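Local coordinates for protein 6-phosphogluconate dehydratase (PDB 2GP4) that probably catalyses, in its cluster-bearing form, the dehydration of 6-phosphogluconate to 2-dehydro-3-deoxy-6-phosphogluconate, at residues G503-G515 / L526-V539. Numbering follows the deposited sequence.
Sequences GMPELHKLTPLLG and LMTDGRMSGASGKV
Arg531 reaches across to the backbone carbonyl of Met504, in the loop after helix 499-502, and its side chain can be followed atom by atom. Its CB leads to a CG set between the backbone N and the carbonyl carbon (chi1 57°), where Arg531 CG lies 3.9 Å from Met504 CG; the chain then runs extended, bringing Arg531 CD to 3.7 Å from Met504 CE. Arg531 NE donates to Met504 O at 2.9 Å and Arg531 NH2 donates to the same oxygen at 3.1 Å, a side-on grip by two nitrogens on one acceptor. The NH2 bond is bent at hydrogen (136°), although that nitrogen sits nearly in line with the C=O bond. Met504 CE lies over one guanidinium face, 3.4 Å from Arg531 NE, and Glu506 CG over the opposite one, both offset toward the rim. Arg531 NH1 hydrogen-bonds Asn322 OD1; the Glu506 carboxylate plane is turned 82° from the guanidinium and no N-H points at it, so these opposite charges are merely near each other. Cut back to alanine, Arg531 would probably leave Met504 O without two donors and a gap between Met504 CE and Glu506 CG. The segments belong to a beta-alpha-beta crossover: strands 490-494 and 524-528, adjacent and parallel in the mixed sheet, are joined through helix 511-519. One backbone bond crosses here, Leu507 N to Arg531 O (2.9 Å). Beyond it the contact turns apolar: Met532 SE meets Leu510 CD2 at 4.1 Å, while Thr511 CG2 packs on Met532 CG. On the connecting helix, Leu514 meets Leu526 of the strand tip to tip, Leu514 CD1 to Leu526 CD1 at 3.5 Å, beside Val492.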
ATOM      1  N   GLY A 503     -10.610 -14.814  -1.032  1.00 21.57           N
ATOM      2  CA  GLY A 503      -9.540 -14.145  -0.300  1.00 22.53           C
ATOM      3  C   GLY A 503      -8.741 -13.162  -1.129  1.00 23.39           C
ATOM      4  O   GLY A 503      -7.661 -12.738  -0.719  1.00 23.16           O
HETATM    5  N   MSE A 504      -9.283 -12.809  -2.296  1.00 24.42           N
HETATM    6  CA  MSE A 504      -8.690 -11.843  -3.229  1.00 26.13           C
HETATM    7  C   MSE A 504      -7.221 -12.131  -3.597  1.00 25.08           C
HETATM    8  O   MSE A 504      -6.328 -11.370  -3.232  1.00 25.36           O
HETATM    9  CB  MSE A 504      -8.869 -10.412  -2.689  1.00 25.75           C
HETATM   10  CG  MSE A 504      -8.878  -9.307  -3.739  1.00 26.88           C
HETATM   11 SE   MSE A 504      -8.806  -7.530  -2.908  1.00 31.80          SE
HETATM   12  CE  MSE A 504      -7.254  -7.850  -1.774  1.00 32.03           C
ATOM     13  N   PRO A 505      -6.961 -13.234  -4.322  1.00 24.89           N
ATOM     14  CA  PRO A 505      -5.579 -13.468  -4.734  1.00 24.82           C
ATOM     15  C   PRO A 505      -5.161 -12.528  -5.870  1.00 24.97           C
ATOM     16  O   PRO A 505      -5.993 -12.151  -6.694  1.00 25.07           O
ATOM     17  CB  PRO A 505      -5.610 -14.916  -5.235  1.00 24.62           C
ATOM     18  CG  PRO A 505      -7.006 -15.114  -5.720  1.00 24.05           C
ATOM     19  CD  PRO A 505      -7.867 -14.298  -4.802  1.00 24.61           C
ATOM     20  N   GLU A 506      -3.888 -12.148  -5.898  1.00 25.40           N
ATOM     21  CA  GLU A 506      -3.316 -11.391  -7.014  1.00 25.99           C
ATOM     22  C   GLU A 506      -3.407 -12.239  -8.264  1.00 25.82           C
ATOM     23  O   GLU A 506      -2.973 -13.390  -8.273  1.00 25.68           O
ATOM     24  CB  GLU A 506      -1.849 -11.039  -6.746  1.00 25.81           C
ATOM     25  CG  GLU A 506      -1.643  -9.936  -5.709  1.00 26.71           C
ATOM     26  CD  GLU A 506      -0.182  -9.636  -5.463  1.00 27.19           C
ATOM     27  OE1 GLU A 506       0.674 -10.219  -6.169  1.00 30.02           O
ATOM     28  OE2 GLU A 506       0.114  -8.823  -4.560  1.00 28.64           O
ATOM     29  N   LEU A 507      -4.002 -11.681  -9.309  1.00 26.09           N
ATOM     30  CA  LEU A 507      -4.221 -12.431 -10.534  1.00 26.55           C
ATOM     31  C   LEU A 507      -3.161 -12.059 -11.564  1.00 26.93           C
ATOM     32  O   LEU A 507      -3.205 -10.988 -12.142  1.00 26.83           O
ATOM     33  CB  LEU A 507      -5.638 -12.190 -11.065  1.00 26.50           C
ATOM     34  CG  LEU A 507      -6.801 -12.442 -10.096  1.00 25.70           C
ATOM     35  CD1 LEU A 507      -8.053 -11.742 -10.590  1.00 24.70           C
ATOM     36  CD2 LEU A 507      -7.050 -13.937  -9.874  1.00 25.45           C
ATOM     37  N   HIS A 508      -2.204 -12.958 -11.775  1.00 27.75           N
ATOM     38  CA  HIS A 508      -1.044 -12.671 -12.615  1.00 28.62           C
ATOM     39  C   HIS A 508      -1.208 -13.122 -14.063  1.00 28.83           C
ATOM     40  O   HIS A 508      -0.408 -12.750 -14.913  1.00 28.96           O
ATOM     41  CB  HIS A 508       0.223 -13.286 -12.008  1.00 28.70           C
ATOM     42  CG  HIS A 508       0.545 -12.773 -10.640  1.00 30.34           C
ATOM     43  ND1 HIS A 508       1.033 -11.502 -10.417  1.00 31.47           N
ATOM     44  CD2 HIS A 508       0.437 -13.354  -9.420  1.00 31.58           C
ATOM     45  CE1 HIS A 508       1.218 -11.326  -9.120  1.00 32.16           C
ATOM     46  NE2 HIS A 508       0.864 -12.433  -8.493  1.00 32.14           N
ATOM     47  N   LYS A 509      -2.246 -13.906 -14.339  1.00 29.23           N
ATOM     48  CA  LYS A 509      -2.437 -14.498 -15.667  1.00 29.84           C
ATOM     49  C   LYS A 509      -3.288 -13.652 -16.626  1.00 29.67           C
ATOM     50  O   LYS A 509      -3.586 -14.086 -17.739  1.00 29.66           O
ATOM     51  CB  LYS A 509      -3.029 -15.908 -15.535  1.00 29.79           C
ATOM     52  CG  LYS A 509      -2.054 -16.938 -14.963  1.00 30.60           C
ATOM     53  CD  LYS A 509      -2.753 -18.225 -14.538  1.00 30.69           C
ATOM     54  CE  LYS A 509      -2.997 -19.153 -15.714  1.00 32.62           C
ATOM     55  NZ  LYS A 509      -3.281 -20.542 -15.243  1.00 33.40           N
ATOM     56  N   LEU A 510      -3.657 -12.446 -16.196  1.00 29.74           N
ATOM     57  CA  LEU A 510      -4.616 -11.610 -16.927  1.00 29.67           C
ATOM     58  C   LEU A 510      -3.986 -10.597 -17.879  1.00 29.65           C
ATOM     59  O   LEU A 510      -4.339 -10.543 -19.063  1.00 29.41           O
ATOM     60  CB  LEU A 510      -5.546 -10.892 -15.942  1.00 29.63           C
ATOM     61  CG  LEU A 510      -6.950 -11.452 -15.687  1.00 29.75           C
ATOM     62  CD1 LEU A 510      -7.052 -12.956 -15.920  1.00 29.79           C
ATOM     63  CD2 LEU A 510      -7.437 -11.082 -14.286  1.00 29.43           C
ATOM     64  N   THR A 511      -3.055  -9.804 -17.350  1.00 29.72           N
ATOM     65  CA  THR A 511      -2.446  -8.686 -18.088  1.00 30.03           C
ATOM     66  C   THR A 511      -1.651  -9.050 -19.359  1.00 30.14           C
ATOM     67  O   THR A 511      -1.721  -8.309 -20.344  1.00 30.43           O
ATOM     68  CB  THR A 511      -1.581  -7.784 -17.165  1.00 30.04           C
ATOM     69  OG1 THR A 511      -0.541  -8.565 -16.569  1.00 30.50           O
ATOM     70  CG2 THR A 511      -2.436  -7.150 -16.065  1.00 29.41           C
ATOM     71  N   PRO A 512      -0.882 -10.166 -19.345  1.00 30.06           N
ATOM     72  CA  PRO A 512      -0.043 -10.467 -20.513  1.00 29.99           C
ATOM     73  C   PRO A 512      -0.827 -10.699 -21.808  1.00 29.90           C
ATOM     74  O   PRO A 512      -0.477 -10.134 -22.844  1.00 29.87           O
ATOM     75  CB  PRO A 512       0.692 -11.758 -20.108  1.00 29.91           C
ATOM     76  CG  PRO A 512       0.592 -11.813 -18.615  1.00 30.28           C
ATOM     77  CD  PRO A 512      -0.721 -11.185 -18.288  1.00 30.24           C
ATOM     78  N   LEU A 513      -1.871 -11.521 -21.745  1.00 29.76           N
ATOM     79  CA  LEU A 513      -2.658 -11.854 -22.932  1.00 29.63           C
ATOM     80  C   LEU A 513      -3.443 -10.648 -23.445  1.00 29.59           C
ATOM     81  O   LEU A 513      -3.465 -10.377 -24.651  1.00 29.48           O
ATOM     82  CB  LEU A 513      -3.596 -13.042 -22.664  1.00 29.70           C
ATOM     83  CG  LEU A 513      -3.001 -14.379 -22.174  1.00 29.89           C
ATOM     84  CD1 LEU A 513      -4.046 -15.493 -22.258  1.00 29.04           C
ATOM     85  CD2 LEU A 513      -1.734 -14.779 -22.931  1.00 29.59           C
ATOM     86  N   LEU A 514      -4.063  -9.913 -22.525  1.00 29.43           N
ATOM     87  CA  LEU A 514      -4.830  -8.723 -22.881  1.00 29.29           C
ATOM     88  C   LEU A 514      -3.967  -7.622 -23.475  1.00 29.22           C
ATOM     89  O   LEU A 514      -4.412  -6.899 -24.373  1.00 28.91           O
ATOM     90  CB  LEU A 514      -5.632  -8.222 -21.685  1.00 29.38           C
ATOM     91  CG  LEU A 514      -7.000  -8.906 -21.720  1.00 29.42           C
ATOM     92  CD1 LEU A 514      -7.261  -9.738 -20.477  1.00 29.35           C
ATOM     93  CD2 LEU A 514      -8.115  -7.899 -21.990  1.00 29.82           C
ATOM     94  N   GLY A 515      -2.733  -7.513 -22.978  1.00 29.13           N
ATOM     95  CA  GLY A 515      -1.724  -6.621 -23.556  1.00 28.86           C
ATOM     96  C   GLY A 515      -1.421  -6.967 -25.003  1.00 28.80           C
ATOM     97  O   GLY A 515      -1.330  -6.078 -25.849  1.00 28.87           O
ATOM     98  N   LEU A 526      -9.993  -4.695 -18.758  1.00 25.82           N
ATOM     99  CA  LEU A 526     -10.244  -5.642 -17.687  1.00 26.19           C
ATOM    100  C   LEU A 526     -11.200  -5.050 -16.674  1.00 26.38           C
ATOM    101  O   LEU A 526     -11.121  -3.870 -16.356  1.00 26.31           O
ATOM    102  CB  LEU A 526      -8.952  -5.992 -16.953  1.00 26.14           C
ATOM    103  CG  LEU A 526      -8.076  -7.173 -17.362  1.00 26.76           C
ATOM    104  CD1 LEU A 526      -8.911  -8.411 -17.684  1.00 27.32           C
ATOM    105  CD2 LEU A 526      -7.181  -6.795 -18.509  1.00 27.52           C
HETATM  106  N   MSE A 527     -12.093  -5.890 -16.163  1.00 26.66           N
HETATM  107  CA  MSE A 527     -12.921  -5.531 -15.028  1.00 27.03           C
HETATM  108  C   MSE A 527     -12.988  -6.713 -14.073  1.00 25.92           C
HETATM  109  O   MSE A 527     -13.398  -7.807 -14.455  1.00 25.71           O
HETATM  110  CB  MSE A 527     -14.319  -5.115 -15.478  1.00 26.70           C
HETATM  111  CG  MSE A 527     -15.123  -4.422 -14.385  1.00 27.91           C
HETATM  112 SE   MSE A 527     -16.941  -4.044 -14.965  1.00 30.45          SE
HETATM  113  CE  MSE A 527     -16.469  -3.229 -16.659  1.00 29.17           C
ATOM    114  N   THR A 528     -12.565  -6.492 -12.832  1.00 25.18           N
ATOM    115  CA  THR A 528     -12.605  -7.549 -11.826  1.00 24.66           C
ATOM    116  C   THR A 528     -12.956  -7.015 -10.442  1.00 24.38           C
ATOM    117  O   THR A 528     -12.678  -5.855 -10.118  1.00 24.22           O
ATOM    118  CB  THR A 528     -11.279  -8.379 -11.790  1.00 24.65           C
ATOM    119  OG1 THR A 528     -11.434  -9.505 -10.918  1.00 23.76           O
ATOM    120  CG2 THR A 528     -10.087  -7.526 -11.334  1.00 24.26           C
ATOM    121  N   ASP A 529     -13.588  -7.865  -9.640  1.00 24.25           N
ATOM    122  CA  ASP A 529     -13.829  -7.552  -8.230  1.00 24.16           C
ATOM    123  C   ASP A 529     -12.597  -7.886  -7.400  1.00 24.23           C
ATOM    124  O   ASP A 529     -12.556  -7.642  -6.189  1.00 24.10           O
ATOM    125  CB  ASP A 529     -15.081  -8.261  -7.694  1.00 23.93           C
ATOM    126  CG  ASP A 529     -15.157  -9.733  -8.081  1.00 23.80           C
ATOM    127  OD1 ASP A 529     -14.138 -10.323  -8.511  1.00 22.83           O
ATOM    128  OD2 ASP A 529     -16.261 -10.308  -7.937  1.00 24.09           O
ATOM    129  N   GLY A 530     -11.589  -8.431  -8.078  1.00 24.50           N
ATOM    130  CA  GLY A 530     -10.305  -8.733  -7.474  1.00 25.09           C
ATOM    131  C   GLY A 530      -9.225  -7.735  -7.847  1.00 25.69           C
ATOM    132  O   GLY A 530      -9.491  -6.544  -7.998  1.00 25.65           O
ATOM    133  N   ARG A 531      -8.006  -8.243  -8.008  1.00 26.52           N
ATOM    134  CA  ARG A 531      -6.816  -7.425  -8.205  1.00 27.40           C
ATOM    135  C   ARG A 531      -5.777  -8.203  -9.006  1.00 28.43           C
ATOM    136  O   ARG A 531      -5.852  -9.427  -9.097  1.00 28.53           O
ATOM    137  CB  ARG A 531      -6.227  -7.026  -6.844  1.00 27.33           C
ATOM    138  CG  ARG A 531      -5.878  -8.214  -5.937  1.00 26.96           C
ATOM    139  CD  ARG A 531      -5.086  -7.795  -4.724  1.00 27.02           C
ATOM    140  NE  ARG A 531      -4.814  -8.923  -3.827  1.00 27.20           N
ATOM    141  CZ  ARG A 531      -3.997  -8.877  -2.771  1.00 26.98           C
ATOM    142  NH1 ARG A 531      -3.357  -7.754  -2.459  1.00 26.79           N
ATOM    143  NH2 ARG A 531      -3.818  -9.956  -2.019  1.00 26.22           N
HETATM  144  N   MSE A 532      -4.812  -7.495  -9.579  1.00 29.96           N
HETATM  145  CA  MSE A 532      -3.664  -8.134 -10.217  1.00 31.74           C
HETATM  146  C   MSE A 532      -2.448  -8.052  -9.295  1.00 31.75           C
HETATM  147  O   MSE A 532      -2.598  -7.931  -8.079  1.00 32.02           O
HETATM  148  CB  MSE A 532      -3.372  -7.490 -11.573  1.00 33.11           C
HETATM  149  CG  MSE A 532      -4.144  -8.104 -12.715  1.00 36.05           C
HETATM  150 SE   MSE A 532      -6.004  -7.547 -12.738  1.00 48.14          SE
HETATM  151  CE  MSE A 532      -5.943  -6.475 -14.367  1.00 40.29           C
ATOM    152  N   SER A 533      -1.251  -8.113  -9.874  1.00 32.04           N
ATOM    153  CA  SER A 533       0.008  -7.970  -9.129  1.00 32.18           C
ATOM    154  C   SER A 533       0.097  -6.700  -8.269  1.00 32.26           C
ATOM    155  O   SER A 533       0.931  -6.613  -7.367  1.00 32.64           O
ATOM    156  CB  SER A 533       1.190  -7.994 -10.100  1.00 32.04           C
ATOM    157  OG  SER A 533       1.064  -6.976 -11.081  1.00 32.37           O
ATOM    158  N   GLY A 534      -0.754  -5.719  -8.557  1.00 32.07           N
ATOM    159  CA  GLY A 534      -0.659  -4.413  -7.910  1.00 31.98           C
ATOM    160  C   GLY A 534       0.112  -3.388  -8.729  1.00 31.77           C
ATOM    161  O   GLY A 534       0.111  -2.198  -8.402  1.00 31.83           O
ATOM    162  N   ALA A 535       0.764  -3.854  -9.794  1.00 31.35           N
ATOM    163  CA  ALA A 535       1.540  -2.997 -10.689  1.00 31.27           C
ATOM    164  C   ALA A 535       0.645  -2.272 -11.713  1.00 31.06           C
ATOM    165  O   ALA A 535      -0.568  -2.506 -11.761  1.00 31.31           O
ATOM    166  CB  ALA A 535       2.623  -3.823 -11.403  1.00 31.13           C
ATOM    167  N   SER A 536       1.254  -1.407 -12.528  1.00 30.33           N
ATOM    168  CA  SER A 536       0.538  -0.634 -13.544  1.00 29.46           C
ATOM    169  C   SER A 536       0.751  -1.210 -14.951  1.00 28.81           C
ATOM    170  O   SER A 536       1.881  -1.273 -15.447  1.00 28.90           O
ATOM    171  CB  SER A 536       1.004   0.828 -13.520  1.00 29.65           C
ATOM    172  OG  SER A 536       0.917   1.394 -12.220  1.00 30.42           O
ATOM    173  N   GLY A 537      -0.336  -1.616 -15.596  1.00 27.60           N
ATOM    174  CA  GLY A 537      -0.266  -2.115 -16.959  1.00 26.45           C
ATOM    175  C   GLY A 537      -0.652  -1.076 -18.000  1.00 25.70           C
ATOM    176  O   GLY A 537      -1.043   0.049 -17.663  1.00 25.43           O
ATOM    177  N   LYS A 538      -0.534  -1.464 -19.269  1.00 24.72           N
ATOM    178  CA  LYS A 538      -0.879  -0.603 -20.398  1.00 23.92           C
ATOM    179  C   LYS A 538      -2.341  -0.788 -20.821  1.00 23.10           C
ATOM    180  O   LYS A 538      -2.887   0.004 -21.592  1.00 23.02           O
ATOM    181  CB  LYS A 538       0.064  -0.865 -21.578  1.00 23.87           C
ATOM    182  CG  LYS A 538      -0.050  -2.267 -22.190  1.00 24.22           C
ATOM    183  CD  LYS A 538       1.061  -2.518 -23.199  1.00 24.49           C
ATOM    184  CE  LYS A 538       1.202  -3.993 -23.515  1.00 25.98           C
ATOM    185  NZ  LYS A 538       2.147  -4.220 -24.647  1.00 27.77           N
ATOM    186  N   VAL A 539      -2.967  -1.842 -20.313  1.00 22.12           N
ATOM    187  CA  VAL A 539      -4.365  -2.114 -20.607  1.00 21.19           C
ATOM    188  C   VAL A 539      -5.223  -1.521 -19.494  1.00 20.60           C
ATOM    189  O   VAL A 539      -4.927  -1.729 -18.314  1.00 20.55           O
ATOM    190  CB  VAL A 539      -4.612  -3.630 -20.763  1.00 21.34           C
ATOM    191  CG1 VAL A 539      -6.104  -3.957 -20.770  1.00 21.27           C
ATOM    192  CG2 VAL A 539      -3.940  -4.139 -22.034  1.00 20.69           C
TER
HETATM  193  O   HOH W   1      -4.810 -12.769  -0.988  1.00 12.65           O
HETATM  194  O   HOH W   2      -8.211 -11.188  -6.683  1.00 21.38           O